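Local atomic coordinates of precorrin-6y methylase (Rhodobacter capsulatus, PDB entry 3NJR), a protein that probably methylates precorrin-6Y in cobalamin biosynthesis with S-adenosylmethionine as methyl donor; the C-terminal domain in this chain binds S-adenosyl-L-homocysteine. Residues Glu57-Ile62 against Gly67-Glu72; Glu72-Leu75 against Arg79-Thr82. All blocks are in the same frame, centred on the assembly; numbering follows the deposited sequence.

Contact 1: residues Glu57-Ile62 against Gly67-Glu72; sequences ELLWDI and GSVSVE. With SAH (S-adenosyl-L-homocysteine), chain C.
Leu-59 and Asp-61 of strand 58-62 face Val-69 and Ser-70 of helix 68-75 in the first beta-alpha step of a Rossmann-like methyltransferase domain. Strand and helix segments run nearly antiparallel, at 164°, with axes 9.1 Å apart. Leu-59 comes first: its CD2 branch lies 4.2 Å from Val-69 CG1 and also approaches the hydroxyl of Ser-70, while Leu-51 of helix 41-51 touches both Leu-59 and Val-69. Two residues on, Asp-61 holds CG anti to its backbone N (chi1 173°), which carries the carboxylate across to the first helical turn. There Ser-70 OG donates to Asp-61 OD2 over 2.9 Å, meeting the anti lone pair of that oxygen, the one directed away from OD1. Ser-70 OG is also bonded to Thr-82 OG1, so two partners fix the hydroxyl in a buried position. Asp-61 OD2 lies 3.8 Å from Ser-70 N, too long for a bond, but this nearness to the helix start would probably favour the negative charge. Ile-62, at the strand's end, reaches the ligand instead, with CG2 4.1 Å from C2 of the SAH adenine. After Gly-67, the helix N-cap, Ser-68 OG donates to the SAH carboxylate oxygen OXT at 2.7 Å.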
# COMPACT_ATOMS: atom_id res chain seq x y z
N GLU A 57 9.96 -11.71 32.07
CA GLU A 57 8.88 -12.44 31.43
C GLU A 57 9.43 -13.50 30.48
O GLU A 57 10.53 -13.35 29.93
CB GLU A 57 7.98 -11.49 30.65
CG GLU A 57 7.01 -10.70 31.49
CD GLU A 57 5.96 -10.02 30.63
OE1 GLU A 57 6.22 -9.79 29.43
OE2 GLU A 57 4.87 -9.72 31.13
N LEU A 58 8.66 -14.57 30.29
CA LEU A 58 9.09 -15.69 29.43
C LEU A 58 8.40 -15.63 28.08
O LEU A 58 7.20 -15.36 28.01
CB LEU A 58 8.83 -17.04 30.12
CG LEU A 58 9.09 -18.37 29.39
CD1 LEU A 58 10.55 -18.62 29.03
CD2 LEU A 58 8.59 -19.53 30.21
N LEU A 59 9.18 -15.90 27.02
CA LEU A 59 8.66 -15.99 25.65
C LEU A 59 8.76 -17.40 25.02
O LEU A 59 9.83 -18.04 25.03
CB LEU A 59 9.35 -14.96 24.72
CG LEU A 59 8.96 -14.95 23.23
CD1 LEU A 59 7.61 -14.29 22.96
CD2 LEU A 59 10.03 -14.36 22.34
N TRP A 60 7.66 -17.88 24.45
CA TRP A 60 7.73 -18.99 23.51
C TRP A 60 7.87 -18.37 22.15
O TRP A 60 7.01 -17.62 21.73
CB TRP A 60 6.44 -19.85 23.57
CG TRP A 60 6.40 -20.82 24.71
CD1 TRP A 60 7.32 -20.95 25.72
CD2 TRP A 60 5.39 -21.79 24.98
NE1 TRP A 60 6.95 -21.93 26.58
CE2 TRP A 60 5.76 -22.47 26.16
CE3 TRP A 60 4.19 -22.15 24.34
CZ2 TRP A 60 4.97 -23.51 26.71
CZ3 TRP A 60 3.41 -23.17 24.89
CH2 TRP A 60 3.81 -23.83 26.06
N ASP A 61 8.96 -18.67 21.45
CA ASP A 61 9.16 -18.18 20.09
C ASP A 61 9.04 -19.37 19.15
O ASP A 61 9.98 -20.15 18.99
CB ASP A 61 10.54 -17.49 19.95
CG ASP A 61 10.90 -17.08 18.50
OD1 ASP A 61 10.12 -17.36 17.53
OD2 ASP A 61 12.01 -16.49 18.31
N ILE A 62 7.87 -19.52 18.53
CA ILE A 62 7.67 -20.62 17.60
C ILE A 62 8.11 -20.24 16.20
O ILE A 62 7.71 -19.20 15.66
CB ILE A 62 6.21 -21.11 17.61
CG1 ILE A 62 5.86 -21.69 18.99
CG2 ILE A 62 6.00 -22.15 16.51
CD1 ILE A 62 4.46 -21.43 19.42
N GLY A 67 16.43 -16.93 15.37
CA GLY A 67 16.20 -16.51 16.76
C GLY A 67 16.28 -15.03 17.06
O GLY A 67 16.48 -14.64 18.22
N SER A 68 16.11 -14.17 16.06
CA SER A 68 16.36 -12.74 16.27
C SER A 68 15.33 -12.06 17.20
O SER A 68 15.67 -11.17 17.97
CB SER A 68 16.43 -12.00 14.92
OG SER A 68 15.13 -11.86 14.35
N VAL A 69 14.08 -12.49 17.11
CA VAL A 69 13.02 -11.98 17.98
C VAL A 69 13.36 -12.26 19.44
O VAL A 69 13.24 -11.36 20.30
CB VAL A 69 11.65 -12.60 17.58
CG1 VAL A 69 10.62 -12.38 18.65
CG2 VAL A 69 11.19 -12.02 16.28
N SER A 70 13.81 -13.50 19.70
CA SER A 70 14.17 -13.96 21.05
C SER A 70 15.36 -13.20 21.58
O SER A 70 15.42 -12.90 22.78
CB SER A 70 14.51 -15.45 21.05
OG SER A 70 13.41 -16.30 20.81
N VAL A 71 16.32 -12.89 20.70
CA VAL A 71 17.54 -12.19 21.09
C VAL A 71 17.14 -10.80 21.53
O VAL A 71 17.43 -10.40 22.66
CB VAL A 71 18.59 -12.18 19.95
CG1 VAL A 71 19.71 -11.23 20.24
CG2 VAL A 71 19.17 -13.54 19.73
N GLU A 72 16.45 -10.06 20.68
CA GLU A 72 15.91 -8.76 21.08
C GLU A 72 14.92 -8.80 22.29
O GLU A 72 14.89 -7.87 23.10
CB GLU A 72 15.34 -8.00 19.88
CG GLU A 72 16.31 -7.99 18.73
CD GLU A 72 16.19 -6.79 17.81
OE1 GLU A 72 15.11 -6.56 17.24
OE2 GLU A 72 17.19 -6.06 17.65
N SAH C . 11.38 -15.16 13.38
CA SAH C . 12.47 -15.70 12.51
CB SAH C . 12.02 -15.69 11.05
CG SAH C . 12.00 -17.09 10.43
SD SAH C . 10.34 -17.63 10.16
C SAH C . 13.75 -14.92 12.71
O SAH C . 14.86 -15.39 12.48
OXT SAH C . 13.73 -13.77 13.14
C5' SAH C . 10.50 -19.22 9.37
C4' SAH C . 11.07 -20.32 10.28
O4' SAH C . 10.06 -21.04 11.01
C3' SAH C . 11.82 -21.36 9.45
O3' SAH C . 13.18 -21.40 9.88
C2' SAH C . 11.16 -22.69 9.74
O2' SAH C . 12.09 -23.77 9.88
C1' SAH C . 10.40 -22.43 11.04
N9 SAH C . 9.26 -23.38 11.19
C8 SAH C . 8.47 -23.84 10.19
N7 SAH C . 7.53 -24.70 10.66
C5 SAH C . 7.72 -24.82 11.98
C6 SAH C . 7.07 -25.57 13.09
N6 SAH C . 6.02 -26.37 12.82
N1 SAH C . 7.55 -25.42 14.36
C2 SAH C . 8.60 -24.62 14.61
N3 SAH C . 9.23 -23.91 13.65
C4 SAH C . 8.85 -23.96 12.34

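Contact 2: residues Glu72-Leu75 against Arg79-Thr82; sequences EWCL and RAIT
The indole of Trp-73 meets strand 79-84 by its pyrrole edge: Arg-79 O sits near the ring plane, tilted 25° from it, while Ala-80 CB approaches obliquely, 4.1 Å from Trp-73 CD1. Leu-48 and Leu-51 of helix 41-51, together with Pro-53, also touch the indole. At its edge Trp-73 NE1 donates to Arg-79 O over 2.9 Å, but the N-H...O angle of 131° shows a clearly bent bond, and the donor stands above the carbonyl plane and not on a lone pair. A second acceptor, Glu-57 O, offers NE1 a weak bond. The indole arrives there because its CG is swung anti to the Trp-73 backbone N (chi1 164°). Cys-74 supplies the other half of the contact: SG lies 3.7 Å from Ala-80 CB and 3.6 Å from Ala-80 N, so sulfur and indole both adjoin the small alanine methyl. Arg-79 takes part through its main chain; its CB points away from the helix, and NE bonds to Gly-56 O. Cys-74 CA and Arg-79 CA are just 5.3 Å apart, evidence of a short return from helix to strand. This is the closing alpha-to-beta half of a beta-alpha-beta unit in a Rossmann-like fold.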
# COMPACT_ATOMS: atom_id res chain seq x y z
N GLU A 72 16.45 -10.06 20.68
CA GLU A 72 15.91 -8.76 21.08
C GLU A 72 14.92 -8.80 22.29
O GLU A 72 14.89 -7.87 23.10
CB GLU A 72 15.34 -8.00 19.88
CG GLU A 72 16.31 -7.99 18.73
CD GLU A 72 16.19 -6.79 17.81
OE1 GLU A 72 15.11 -6.56 17.24
OE2 GLU A 72 17.19 -6.06 17.65
N TRP A 73 14.13 -9.87 22.42
CA TRP A 73 13.23 -9.98 23.59
C TRP A 73 14.05 -10.11 24.85
O TRP A 73 13.79 -9.40 25.81
CB TRP A 73 12.27 -11.16 23.44
CG TRP A 73 11.56 -11.60 24.71
CD1 TRP A 73 12.03 -12.47 25.65
CD2 TRP A 73 10.22 -11.24 25.14
NE1 TRP A 73 11.09 -12.65 26.65
CE2 TRP A 73 9.98 -11.92 26.36
CE3 TRP A 73 9.22 -10.41 24.61
CZ2 TRP A 73 8.77 -11.80 27.05
CZ3 TRP A 73 8.02 -10.28 25.31
CH2 TRP A 73 7.80 -10.98 26.51
N CYS A 74 15.06 -11.00 24.83
CA CYS A 74 15.95 -11.21 25.98
C CYS A 74 16.87 -10.03 26.29
O CYS A 74 17.18 -9.79 27.45
CB CYS A 74 16.78 -12.46 25.77
SG CYS A 74 15.78 -13.99 25.83
N LEU A 75 17.30 -9.31 25.24
CA LEU A 75 18.08 -8.07 25.43
C LEU A 75 17.26 -7.00 26.13
O LEU A 75 17.82 -6.20 26.89
CB LEU A 75 18.68 -7.54 24.12
CG LEU A 75 19.89 -8.33 23.61
CD1 LEU A 75 20.12 -8.15 22.09
CD2 LEU A 75 21.17 -8.03 24.41
N ARG A 79 13.26 -13.61 29.25
CA ARG A 79 13.83 -14.95 29.00
C ARG A 79 13.01 -15.59 27.86
O ARG A 79 11.85 -15.22 27.66
CB ARG A 79 13.74 -15.84 30.25
CG ARG A 79 14.30 -15.24 31.53
CD ARG A 79 13.98 -16.14 32.72
NE ARG A 79 12.58 -15.98 33.14
CZ ARG A 79 11.69 -16.97 33.24
NH1 ARG A 79 12.03 -18.23 32.98
NH2 ARG A 79 10.44 -16.71 33.63
N ALA A 80 13.61 -16.52 27.12
CA ALA A 80 12.92 -17.12 25.97
C ALA A 80 13.30 -18.57 25.74
O ALA A 80 14.45 -18.96 25.97
CB ALA A 80 13.19 -16.33 24.72
N ILE A 81 12.32 -19.35 25.26
CA ILE A 81 12.58 -20.67 24.68
C ILE A 81 12.26 -20.58 23.18
O ILE A 81 11.17 -20.14 22.81
CB ILE A 81 11.72 -21.78 25.33
CG1 ILE A 81 12.10 -21.97 26.79
CG2 ILE A 81 11.87 -23.10 24.58
CD1 ILE A 81 11.03 -22.58 27.62
N THR A 82 13.20 -21.00 22.34
CA THR A 82 13.12 -20.79 20.89
C THR A 82 13.02 -22.13 20.18
O THR A 82 13.94 -22.92 20.26
CB THR A 82 14.37 -20.02 20.39
OG1 THR A 82 14.52 -18.83 21.18
CG2 THR A 82 14.26 -19.65 18.92

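How the contacts relate
Contacts 1 and 2 are successive halves of one beta-alpha-beta unit: strand 58-62, helix 68-75 and strand 79-84, with Glu-72 common to both and centres about 4 Å apart. The two strands are neighbours in the sheet, and Glu-57 O lies 2.8 Å from Arg-79 N, a probable backbone hydrogen bond joining them. The Ser-70 hydroxyl of contact 1 also bridges to Thr-82 of contact 2, OG to OG1 2.8 Å. The indole packs on the first strand as well, Leu-59 CB lying 3.5 Å from Trp-73 NE1. Contact 1 supplies part of the SAH pocket through Gly-67 and Ser-68; in contact 2 the Trp-73 side chain is about 11 Å from the ligand.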